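Local coordinates for valine-pyruvate aminotransferase (Salmonella typhimurium, PDB 3G7Q), which catalyses the pyridoxal-phosphate-dependent transfer of the amino group of valine to pyruvate, yielding 3-methyl-2-oxobutanoate and alanine, at residues Y168-F172 / E173-I177; M246-S249 / K250-L253; L349-T353 / E354-Q358; L366-G370 / H371-P375. One frame throughout, in Å; residues are numbered along the deposited sequence.

Contact 1. Residues Y168-F172 / E173-I177; sequences YHVDF and EHLHI
Asp171 and His174 meet through their side chains across a tight turn. The carboxylate oxygen OD2 of Asp171 accepts the N-H of His174 ND1 at 2.7 Å, a nearly straight bond (163°). The imidazole offers its edge, with OD2 close to the ring plane, and OD2 is approached on its syn side, yet the carboxylate and ring planes stand almost perpendicular, 84° apart. Asp171 reaches this place because its CG lies anti to the backbone N (chi1 176°), which swings the carboxylate over the following residues. Its other oxygen, OD1, receives a weak bond from His174 N and stands 3.4 Å from Glu173 OE1, two acidic oxygens that would be expected to repel each other. The carboxylate against ND1 would probably favour the protonated imidazole.

The backbone folds into two overlapping turns, each closed by a weak bond from the third residue on: His174 N to Asp171 O and Leu175 N to Phe172 O, both at 3.3 Å. They turn the chain where it leaves strand 165-169 and sets out toward strand 181-187, at the protein surface.

The apolar side of the same turn is formed by Phe172 and Leu175, which run side by side in the same direction, with CD1 of the ring 4.0 Å from CD2 of the leucine. A methyl of Val170, CG1, sits over the centre of one face of the Phe172 ring. Phenylalanine suits this place because its ring touches Lys204, Leu205 and Leu208 of helix 199-211, while Leu175 turns to Leu131 of strand 129-132.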
loop_
_atom_site.group_PDB
_atom_site.type_symbol
_atom_site.label_atom_id
_atom_site.label_comp_id
_atom_site.label_asym_id
_atom_site.label_seq_id
_atom_site.Cartn_x
_atom_site.Cartn_y
_atom_site.Cartn_z
ATOM N N TYR A 168 2.653 -29.345 15.281
ATOM C CA TYR A 168 4.049 -29.100 14.977
ATOM C C TYR A 168 4.702 -28.428 16.170
ATOM O O TYR A 168 4.079 -27.611 16.864
ATOM C CB TYR A 168 4.202 -28.199 13.778
ATOM C CG TYR A 168 3.760 -28.786 12.446
ATOM C CD1 TYR A 168 4.337 -29.948 11.947
ATOM C CD2 TYR A 168 2.845 -28.136 11.671
ATOM C CE1 TYR A 168 3.964 -30.478 10.696
ATOM C CE2 TYR A 168 2.462 -28.630 10.432
ATOM C CZ TYR A 168 3.027 -29.814 9.951
ATOM O OH TYR A 168 2.639 -30.315 8.736
ATOM N N HIS A 169 5.969 -28.758 16.374
ATOM C CA HIS A 169 6.807 -28.179 17.435
ATOM C C HIS A 169 8.163 -27.743 16.901
ATOM O O HIS A 169 8.691 -28.353 15.981
ATOM C CB HIS A 169 7.031 -29.195 18.544
ATOM C CG HIS A 169 5.806 -29.451 19.362
ATOM N ND1 HIS A 169 5.392 -28.588 20.358
ATOM C CD2 HIS A 169 4.894 -30.447 19.319
ATOM C CE1 HIS A 169 4.288 -29.064 20.908
ATOM N NE2 HIS A 169 3.963 -30.190 20.298
ATOM N N VAL A 170 8.736 -26.731 17.534
ATOM C CA VAL A 170 10.089 -26.274 17.206
ATOM C C VAL A 170 11.071 -27.363 17.598
ATOM O O VAL A 170 11.047 -27.856 18.731
ATOM C CB VAL A 170 10.468 -24.983 17.955
ATOM C CG1 VAL A 170 11.931 -24.572 17.631
ATOM C CG2 VAL A 170 9.488 -23.816 17.667
ATOM N N ASP A 171 11.945 -27.759 16.678
ATOM C CA ASP A 171 13.006 -28.734 16.967
ATOM C C ASP A 171 14.250 -27.949 17.387
ATOM O O ASP A 171 15.092 -27.595 16.556
ATOM C CB ASP A 171 13.255 -29.606 15.736
ATOM C CG ASP A 171 14.399 -30.566 15.908
ATOM O OD1 ASP A 171 14.967 -30.656 17.015
ATOM O OD2 ASP A 171 14.744 -31.233 14.897
ATOM N N PHE A 172 14.368 -27.667 18.682
ATOM C CA PHE A 172 15.470 -26.835 19.156
ATOM C C PHE A 172 16.841 -27.499 19.006
ATOM O O PHE A 172 17.833 -26.800 18.816
ATOM C CB PHE A 172 15.243 -26.379 20.604
ATOM C CG PHE A 172 14.191 -25.320 20.731
ATOM C CD1 PHE A 172 14.495 -23.999 20.445
ATOM C CD2 PHE A 172 12.901 -25.643 21.126
ATOM C CE1 PHE A 172 13.532 -23.012 20.547
ATOM C CE2 PHE A 172 11.938 -24.660 21.223
ATOM C CZ PHE A 172 12.262 -23.341 20.937
ATOM N N GLU A 173 16.874 -28.826 19.042
ATOM C CA GLU A 173 18.126 -29.579 18.940
ATOM C C GLU A 173 18.830 -29.329 17.616
ATOM O O GLU A 173 20.057 -29.316 17.571
ATOM C CB GLU A 173 17.899 -31.089 19.114
ATOM C CG GLU A 173 17.624 -31.544 20.547
ATOM C CD GLU A 173 16.320 -30.988 21.134
ATOM O OE1 GLU A 173 15.326 -30.771 20.368
ATOM O OE2 GLU A 173 16.303 -30.769 22.373
ATOM N N HIS A 174 18.056 -29.110 16.550
ATOM C CA HIS A 174 18.610 -28.871 15.224
ATOM C C HIS A 174 18.363 -27.474 14.702
ATOM O O HIS A 174 18.565 -27.217 13.512
ATOM C CB HIS A 174 18.035 -29.893 14.244
ATOM C CG HIS A 174 18.261 -31.301 14.682
ATOM N ND1 HIS A 174 17.251 -32.101 15.169
ATOM C CD2 HIS A 174 19.397 -32.031 14.772
ATOM C CE1 HIS A 174 17.753 -33.271 15.520
ATOM N NE2 HIS A 174 19.054 -33.252 15.295
ATOM N N LEU A 175 17.937 -26.559 15.575
ATOM C CA LEU A 175 17.701 -25.190 15.161
ATOM C C LEU A 175 19.027 -24.440 15.083
ATOM O O LEU A 175 19.727 -24.284 16.085
ATOM C CB LEU A 175 16.749 -24.494 16.130
ATOM C CG LEU A 175 16.288 -23.099 15.710
ATOM C CD1 LEU A 175 15.416 -23.173 14.460
ATOM C CD2 LEU A 175 15.559 -22.443 16.870
ATOM N N HIS A 176 19.336 -23.953 13.886
ATOM C CA HIS A 176 20.584 -23.270 13.615
ATOM C C HIS A 176 20.363 -21.774 13.455
ATOM O O HIS A 176 19.654 -21.332 12.549
ATOM C CB HIS A 176 21.208 -23.853 12.345
ATOM N N ILE A 177 20.934 -21.006 14.372
ATOM C CA ILE A 177 20.889 -19.563 14.320
ATOM C C ILE A 177 22.329 -19.136 14.334
ATOM O O ILE A 177 23.077 -19.524 15.230
ATOM C CB ILE A 177 20.217 -18.947 15.531
ATOM C CG1 ILE A 177 18.845 -19.585 15.768
ATOM C CG2 ILE A 177 20.097 -17.436 15.331
ATOM C CD1 ILE A 177 18.227 -19.171 17.067
#

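Contact 2. Residues M246-S249 / K250-L253; sequences MSLS and KLGL
Leu251 N bonds to Leu248 O and Gly252 N to Ser249 O, both at 3.0 Å; these bonds, each spanning three residues, wind the chain into a 3-10 turn straight off strand 242-247. Leu253 N, four residues on, is a further donor to the same Ser249 O, at 3.1 Å. Ser247 starts the turn with an ST turn, its OG receiving Ser249 N, and water 1 bridges Ser247 O to Lys250 N. Gly252, at a positive phi of 107°, ends the turn in a conformation that glycine adopts without strain.

The sequence Ser-Leu-Ser-Lys follows a strand end here, and the place of Lys250 is consistent with that of the Schiff-base lysine of class I aminotransferases. Its chain bends at chi2 and runs past Ser249, with CE 3.5 Å from Ser249 OG, before NZ bonds to Gly39 O.

On the apolar side, Leu248 CG touches Leu253 CD1 at 3.8 Å, the two side chains lying at a slant to each other. Branched leucines suit these buried positions: Leu248 lies on Met290 and Met293 of helix 285-295, Leu251 reaches helix 299-325, and Leu253 packs on Phe51 of helix 45-61 and Cys69 of the second subunit.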
loop_
_atom_site.group_PDB
_atom_site.type_symbol
_atom_site.label_atom_id
_atom_site.label_comp_id
_atom_site.label_asym_id
_atom_site.label_seq_id
_atom_site.Cartn_x
_atom_site.Cartn_y
_atom_site.Cartn_z
HETATM N N MSE A 246 0.045 -6.652 13.600
HETATM C CA MSE A 246 -1.385 -6.824 13.788
HETATM C C MSE A 246 -2.089 -6.282 12.557
HETATM O O MSE A 246 -1.487 -5.608 11.725
HETATM C CB MSE A 246 -1.850 -6.133 15.076
HETATM C CG MSE A 246 -1.157 -6.680 16.341
HETATM SE SE MSE A 246 -1.866 -5.797 17.914
HETATM C CE MSE A 246 -3.611 -7.241 18.023
ATOM N N SER A 247 -3.378 -6.548 12.447
ATOM C CA SER A 247 -4.112 -6.131 11.269
ATOM C C SER A 247 -5.574 -5.990 11.585
ATOM O O SER A 247 -6.072 -6.604 12.503
ATOM C CB SER A 247 -3.933 -7.196 10.172
ATOM O OG SER A 247 -4.685 -6.868 9.001
ATOM N N LEU A 248 -6.255 -5.159 10.820
ATOM C CA LEU A 248 -7.695 -4.986 10.955
ATOM C C LEU A 248 -8.495 -5.955 10.078
ATOM O O LEU A 248 -9.650 -6.215 10.348
ATOM C CB LEU A 248 -8.016 -3.557 10.536
ATOM C CG LEU A 248 -9.368 -2.936 10.793
ATOM C CD1 LEU A 248 -9.805 -3.054 12.241
ATOM C CD2 LEU A 248 -9.249 -1.448 10.362
ATOM N N SER A 249 -7.880 -6.535 9.061
ATOM C CA SER A 249 -8.641 -7.297 8.063
ATOM C C SER A 249 -9.399 -8.502 8.591
ATOM O O SER A 249 -10.560 -8.721 8.213
ATOM C CB SER A 249 -7.735 -7.736 6.906
ATOM O OG SER A 249 -6.870 -8.756 7.307
ATOM N N LYS A 250 -8.801 -9.243 9.520
ATOM C CA LYS A 250 -9.450 -10.458 10.026
ATOM C C LYS A 250 -10.571 -10.156 11.036
ATOM O O LYS A 250 -11.249 -11.073 11.518
ATOM C CB LYS A 250 -8.416 -11.470 10.506
ATOM C CG LYS A 250 -7.256 -11.705 9.504
ATOM C CD LYS A 250 -7.702 -12.196 8.114
ATOM C CE LYS A 250 -6.517 -12.235 7.153
ATOM N NZ LYS A 250 -6.941 -12.732 5.833
ATOM N N LEU A 251 -10.768 -8.870 11.340
ATOM C CA LEU A 251 -11.908 -8.423 12.117
ATOM C C LEU A 251 -13.169 -8.462 11.243
ATOM O O LEU A 251 -14.276 -8.280 11.743
ATOM C CB LEU A 251 -11.704 -6.979 12.599
ATOM C CG LEU A 251 -12.629 -6.479 13.713
ATOM C CD1 LEU A 251 -12.211 -7.099 15.020
ATOM C CD2 LEU A 251 -12.599 -4.960 13.825
ATOM N N GLY A 252 -12.996 -8.680 9.934
ATOM C CA GLY A 252 -14.102 -8.692 8.975
ATOM C C GLY A 252 -14.103 -7.442 8.098
ATOM O O GLY A 252 -15.143 -7.064 7.554
ATOM N N LEU A 253 -12.937 -6.817 7.954
ATOM C CA LEU A 253 -12.769 -5.615 7.151
ATOM C C LEU A 253 -11.661 -5.832 6.119
ATOM O O LEU A 253 -10.727 -5.035 6.035
ATOM C CB LEU A 253 -12.453 -4.421 8.053
ATOM C CG LEU A 253 -13.548 -4.025 9.052
ATOM C CD1 LEU A 253 -13.063 -2.978 10.057
ATOM C CD2 LEU A 253 -14.829 -3.524 8.293
HETATM O O HOH W 1 -6.584 -9.175 11.486
#

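Contact 3. Residues L349-T353 / E354-Q358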
loop_
_atom_site.group_PDB
_atom_site.type_symbol
_atom_site.label_atom_id
_atom_site.label_comp_id
_atom_site.label_asym_id
_atom_site.label_seq_id
_atom_site.Cartn_x
_atom_site.Cartn_y
_atom_site.Cartn_z
ATOM N N LEU A 349 -0.017 -40.619 1.927
ATOM C CA LEU A 349 -0.744 -40.601 0.653
ATOM C C LEU A 349 0.209 -41.088 -0.430
ATOM O O LEU A 349 1.364 -40.639 -0.508
ATOM C CB LEU A 349 -1.200 -39.171 0.307
ATOM C CG LEU A 349 -2.182 -38.987 -0.856
ATOM C CD1 LEU A 349 -3.507 -39.676 -0.526
ATOM C CD2 LEU A 349 -2.412 -37.486 -1.152
ATOM N N PRO A 350 -0.227 -42.040 -1.284
ATOM C CA PRO A 350 0.705 -42.550 -2.301
ATOM C C PRO A 350 0.842 -41.726 -3.589
ATOM O O PRO A 350 1.407 -42.211 -4.575
ATOM C CB PRO A 350 0.143 -43.957 -2.607
ATOM C CG PRO A 350 -1.274 -43.846 -2.335
ATOM C CD PRO A 350 -1.503 -42.752 -1.316
ATOM N N ILE A 351 0.306 -40.511 -3.579
ATOM C CA ILE A 351 0.481 -39.542 -4.628
ATOM C C ILE A 351 0.774 -38.228 -3.915
ATOM O O ILE A 351 0.539 -38.123 -2.713
ATOM C CB ILE A 351 -0.767 -39.350 -5.558
ATOM C CG1 ILE A 351 -1.990 -38.792 -4.822
ATOM C CG2 ILE A 351 -1.081 -40.670 -6.340
ATOM C CD1 ILE A 351 -3.090 -38.362 -5.784
ATOM N N THR A 352 1.297 -37.249 -4.649
ATOM C CA THR A 352 1.530 -35.931 -4.031
ATOM C C THR A 352 0.258 -35.094 -3.993
ATOM O O THR A 352 -0.673 -35.302 -4.766
ATOM C CB THR A 352 2.570 -35.128 -4.795
ATOM O OG1 THR A 352 2.035 -34.767 -6.072
ATOM C CG2 THR A 352 3.873 -35.913 -4.967
ATOM N N THR A 353 0.230 -34.088 -3.123
ATOM C CA THR A 353 -0.923 -33.206 -3.078
ATOM C C THR A 353 -0.901 -32.205 -4.237
ATOM O O THR A 353 -1.914 -31.543 -4.497
ATOM C CB THR A 353 -1.111 -32.550 -1.689
ATOM O OG1 THR A 353 0.098 -31.955 -1.270
ATOM C CG2 THR A 353 -1.543 -33.605 -0.648
ATOM N N GLU A 354 0.236 -32.083 -4.943
ATOM C CA GLU A 354 0.220 -31.345 -6.203
ATOM C C GLU A 354 -0.681 -32.105 -7.200
ATOM O O GLU A 354 -1.503 -31.510 -7.913
ATOM C CB GLU A 354 1.625 -31.185 -6.779
ATOM C CG GLU A 354 2.513 -30.158 -6.031
ATOM C CD GLU A 354 3.122 -30.617 -4.711
ATOM O OE1 GLU A 354 3.207 -31.817 -4.373
ATOM O OE2 GLU A 354 3.514 -29.714 -3.963
ATOM N N LEU A 355 -0.530 -33.415 -7.256
ATOM C CA LEU A 355 -1.369 -34.216 -8.158
ATOM C C LEU A 355 -2.821 -34.240 -7.673
ATOM O O LEU A 355 -3.747 -34.062 -8.459
ATOM C CB LEU A 355 -0.822 -35.626 -8.340
ATOM C CG LEU A 355 -1.625 -36.523 -9.293
ATOM C CD1 LEU A 355 -1.865 -35.880 -10.701
ATOM C CD2 LEU A 355 -0.911 -37.869 -9.435
ATOM N N LEU A 356 -3.006 -34.469 -6.388
ATOM C CA LEU A 356 -4.351 -34.420 -5.800
ATOM C C LEU A 356 -5.038 -33.088 -6.130
ATOM O O LEU A 356 -6.198 -33.064 -6.530
ATOM C CB LEU A 356 -4.286 -34.606 -4.303
ATOM C CG LEU A 356 -5.649 -34.869 -3.633
ATOM C CD1 LEU A 356 -6.338 -36.168 -4.138
ATOM C CD2 LEU A 356 -5.482 -34.881 -2.094
ATOM N N TYR A 357 -4.305 -31.985 -6.010
ATOM C CA TYR A 357 -4.836 -30.666 -6.352
ATOM C C TYR A 357 -5.407 -30.614 -7.774
ATOM O O TYR A 357 -6.460 -30.026 -8.001
ATOM C CB TYR A 357 -3.724 -29.606 -6.224
ATOM C CG TYR A 357 -4.098 -28.252 -6.814
ATOM C CD1 TYR A 357 -3.863 -27.946 -8.150
ATOM C CD2 TYR A 357 -4.656 -27.270 -6.017
ATOM C CE1 TYR A 357 -4.208 -26.699 -8.669
ATOM C CE2 TYR A 357 -5.021 -26.032 -6.540
ATOM C CZ TYR A 357 -4.778 -25.754 -7.852
ATOM O OH TYR A 357 -5.134 -24.515 -8.333
ATOM N N GLN A 358 -4.693 -31.185 -8.736
ATOM C CA GLN A 358 -5.166 -31.195 -10.132
ATOM C C GLN A 358 -6.464 -31.994 -10.252
ATOM O O GLN A 358 -7.384 -31.618 -10.979
ATOM C CB GLN A 358 -4.106 -31.766 -11.077
ATOM C CG GLN A 358 -2.838 -30.901 -11.165
ATOM C CD GLN A 358 -3.111 -29.519 -11.732
ATOM O OE1 GLN A 358 -3.969 -29.361 -12.608
ATOM N NE2 GLN A 358 -2.378 -28.514 -11.252
HETATM O O HOH W 2 2.052 -30.040 -1.710
#
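Glu354 folds back over Thr352 at the start of a helix. Its CB lies 3.7 Å from OG1 of Thr352. From there CG leaves beside the backbone N, and a bend at chi2 (78°) curls the chain round, bringing the carboxylate back toward the turn before it. At the tip, OE1 rests 3.4 Å from CB of Thr352 and bonds to ND1 of His385, while OE2 receives a hydrogen bond of 2.7 Å from water 2. That water also donates to OG1 of Thr353, at 2.8 Å; this hydroxyl in turn bonds to the carbonyl of Cys387.

Thr352 is the N-cap. Its OG1, placed between the backbone N and carbonyl carbon (chi1 68°), accepts from Leu355 N at 3.1 Å, giving a first-turn amide a side-chain acceptor. The first regular bonds follow, Leu356 N to Thr352 O and Tyr357 N to Thr353 O. A short hydroxyl side chain suits this position, and the acidic Glu354 would be expected to interact favourably with the positive end of the helix dipole.

Apolar contacts bind the incoming loop to the first turn: Ile351 CD1 approaches CB of Leu356 at 4.2 Å, and CD2 of Leu349 meets CD2 of Leu356 at 4.1 Å, the two leucines crossing at nearly a right angle. Leu349 and Leu356 both pack on Ile410 of helix 396-416, and Leu356 also touches Met388 of strand 387-391.

Contact 4. Residues L366-G370 / H371-P375. With EDO (1,2-ethanediol), chain F.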
loop_
_atom_site.group_PDB
_atom_site.type_symbol
_atom_site.label_atom_id
_atom_site.label_comp_id
_atom_site.label_asym_id
_atom_site.label_seq_id
_atom_site.Cartn_x
_atom_site.Cartn_y
_atom_site.Cartn_z
ATOM N N LEU A 366 -11.123 -26.400 -5.042
ATOM C CA LEU A 366 -9.828 -25.798 -4.883
ATOM C C LEU A 366 -9.387 -25.729 -3.416
ATOM O O LEU A 366 -10.113 -25.195 -2.576
ATOM C CB LEU A 366 -9.843 -24.398 -5.475
ATOM C CG LEU A 366 -9.994 -24.305 -6.994
ATOM C CD1 LEU A 366 -10.097 -22.841 -7.319
ATOM C CD2 LEU A 366 -8.831 -24.989 -7.766
HETATM N N MSE A 367 -8.187 -26.280 -3.146
HETATM C CA MSE A 367 -7.497 -26.229 -1.853
HETATM C C MSE A 367 -6.041 -25.903 -2.192
HETATM O O MSE A 367 -5.668 -25.939 -3.367
HETATM C CB MSE A 367 -7.612 -27.561 -1.103
HETATM C CG MSE A 367 -9.025 -27.900 -0.803
HETATM SE SE MSE A 367 -9.076 -29.600 0.206
HETATM C CE MSE A 367 -10.960 -29.596 0.734
ATOM N N VAL A 368 -5.231 -25.553 -1.194
ATOM C CA VAL A 368 -3.832 -25.175 -1.465
ATOM C C VAL A 368 -2.863 -26.314 -1.184
ATOM O O VAL A 368 -2.859 -26.874 -0.101
ATOM C CB VAL A 368 -3.375 -23.934 -0.659
ATOM C CG1 VAL A 368 -2.035 -23.437 -1.208
ATOM C CG2 VAL A 368 -4.439 -22.822 -0.719
ATOM N N PRO A 369 -2.059 -26.698 -2.175
ATOM C CA PRO A 369 -1.053 -27.707 -1.873
ATOM C C PRO A 369 -0.087 -27.230 -0.794
ATOM O O PRO A 369 0.369 -26.086 -0.815
ATOM C CB PRO A 369 -0.321 -27.889 -3.218
ATOM C CG PRO A 369 -1.260 -27.413 -4.206
ATOM C CD PRO A 369 -2.042 -26.313 -3.595
ATOM N N GLY A 370 0.219 -28.111 0.146
ATOM C CA GLY A 370 1.050 -27.763 1.292
ATOM C C GLY A 370 2.499 -27.421 1.033
ATOM O O GLY A 370 3.104 -26.659 1.780
ATOM N N HIS A 371 3.060 -27.939 -0.048
ATOM C CA HIS A 371 4.490 -27.757 -0.278
ATOM C C HIS A 371 4.898 -26.314 -0.374
ATOM O O HIS A 371 6.019 -25.965 -0.024
ATOM C CB HIS A 371 4.916 -28.498 -1.544
ATOM C CG HIS A 371 6.371 -28.369 -1.864
ATOM N ND1 HIS A 371 7.369 -28.873 -1.050
ATOM C CD2 HIS A 371 6.995 -27.835 -2.940
ATOM C CE1 HIS A 371 8.543 -28.619 -1.597
ATOM N NE2 HIS A 371 8.346 -28.008 -2.753
ATOM N N TYR A 372 3.969 -25.474 -0.791
ATOM C CA TYR A 372 4.249 -24.087 -0.982
ATOM C C TYR A 372 4.487 -23.296 0.305
ATOM O O TYR A 372 5.022 -22.192 0.239
ATOM C CB TYR A 372 3.145 -23.472 -1.855
ATOM C CG TYR A 372 2.997 -24.190 -3.198
ATOM C CD1 TYR A 372 4.104 -24.393 -4.034
ATOM C CD2 TYR A 372 1.763 -24.639 -3.641
ATOM C CE1 TYR A 372 3.981 -25.059 -5.256
ATOM C CE2 TYR A 372 1.631 -25.294 -4.867
ATOM C CZ TYR A 372 2.736 -25.508 -5.669
ATOM O OH TYR A 372 2.597 -26.152 -6.900
ATOM N N PHE A 373 4.159 -23.870 1.472
ATOM C CA PHE A 373 4.365 -23.206 2.755
ATOM C C PHE A 373 5.676 -23.561 3.475
ATOM O O PHE A 373 5.812 -23.274 4.667
ATOM C CB PHE A 373 3.179 -23.514 3.683
ATOM C CG PHE A 373 1.854 -23.070 3.139
ATOM C CD1 PHE A 373 1.090 -23.907 2.343
ATOM C CD2 PHE A 373 1.364 -21.798 3.416
ATOM C CE1 PHE A 373 -0.153 -23.494 1.838
ATOM C CE2 PHE A 373 0.137 -21.385 2.908
ATOM C CZ PHE A 373 -0.620 -22.243 2.116
ATOM N N PHE A 374 6.596 -24.223 2.783
ATOM C CA PHE A 374 7.864 -24.652 3.363
ATOM C C PHE A 374 9.083 -24.192 2.570
ATOM O O PHE A 374 9.992 -24.968 2.341
ATOM C CB PHE A 374 7.944 -26.170 3.396
ATOM C CG PHE A 374 6.947 -26.834 4.276
ATOM C CD1 PHE A 374 5.735 -27.259 3.767
ATOM C CD2 PHE A 374 7.263 -27.140 5.583
ATOM C CE1 PHE A 374 4.837 -27.902 4.565
ATOM C CE2 PHE A 374 6.358 -27.794 6.386
ATOM C CZ PHE A 374 5.141 -28.186 5.871
ATOM N N PRO A 375 9.136 -22.935 2.169
ATOM C CA PRO A 375 10.342 -22.596 1.401
ATOM C C PRO A 375 11.598 -22.546 2.264
ATOM O O PRO A 375 11.548 -22.182 3.435
ATOM C CB PRO A 375 10.034 -21.193 0.881
ATOM C CG PRO A 375 9.161 -20.610 1.954
ATOM C CD PRO A 375 8.265 -21.766 2.371
HETATM C C1 EDO F . -0.620 -25.867 -7.653
HETATM O O1 EDO F . 0.193 -27.051 -7.720
HETATM C C2 EDO F . -1.076 -25.447 -9.052
HETATM O O2 EDO F . 0.041 -25.080 -9.877
#
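A single 3-10 turn, with the backbone angles of a type I beta turn, follows strand 368-369 at the edge of the six-stranded mixed sheet, and the contact between residues 366-370 and 371-375 is the folding of that turn on the strand. Gly370 O accepts from Phe373 N at 3.0 Å in a nearly straight bond of 169°. The same oxygen lies near the edges of two rings, 3.4 Å from CD1 of Phe374 and 3.5 Å from CD1 of Phe373, consistent with weak C-H...O contacts to this buried carbonyl.

Pro369 and Tyr372 meet along a flank: proline CB and CG both lie 3.6 Å from CE2 of the tyrosine. With CG beside the backbone N (chi1 -57°), the Tyr372 ring bends back over the strand end. Its OH then bonds at 2.7 Å to O1 of an ethanediol, probably from the crystallisation liquor; O1 lies at the ring edge, near its plane, and either hydroxyl could be the donor. That molecule also bonds to Gly16 O. Proline suits this place, offering a rigid apolar surface to the ring.

Val368 faces Phe373 instead. Its CG1 comes 3.6 Å from CE1, and the two side chains cross at about a right angle, a close fit of one valine methyl to the ring; the beta-branched valine suits a strand.

His371 points elsewhere, bonding through ND1 to Thr384 OG1 and stacking on His385. Phe373 stacks on Tyr141 and touches Arg389 of strand 387-391, whereas Val368, Pro369 and Tyr372 all touch Leu20 of helix 17-25.

Contact 4 is the most buried of the four and aromatic in character; contact 1 lies at the surface and depends on a histidine-carboxylate pair. Contacts 2 and 3 are partly buried: contact 2 combines backbone bonds with leucine packing, contact 3 a threonine N-cap with a water-bridged glutamate. Contacts 1 and 4 both adjoin the six-stranded sheet, their centres about 21 Å apart. Contact 2 instead leaves a strand of the seven-stranded sheet; its centre lies about 10 Å from the centre of the chain, and it alone touches the second subunit. Contacts 3 and 4 are true neighbours: Tyr357 packs on Pro369, and Glu354 lies against His371. Three contacts turn the chain as a strand ends, whereas contact 3 begins a helix.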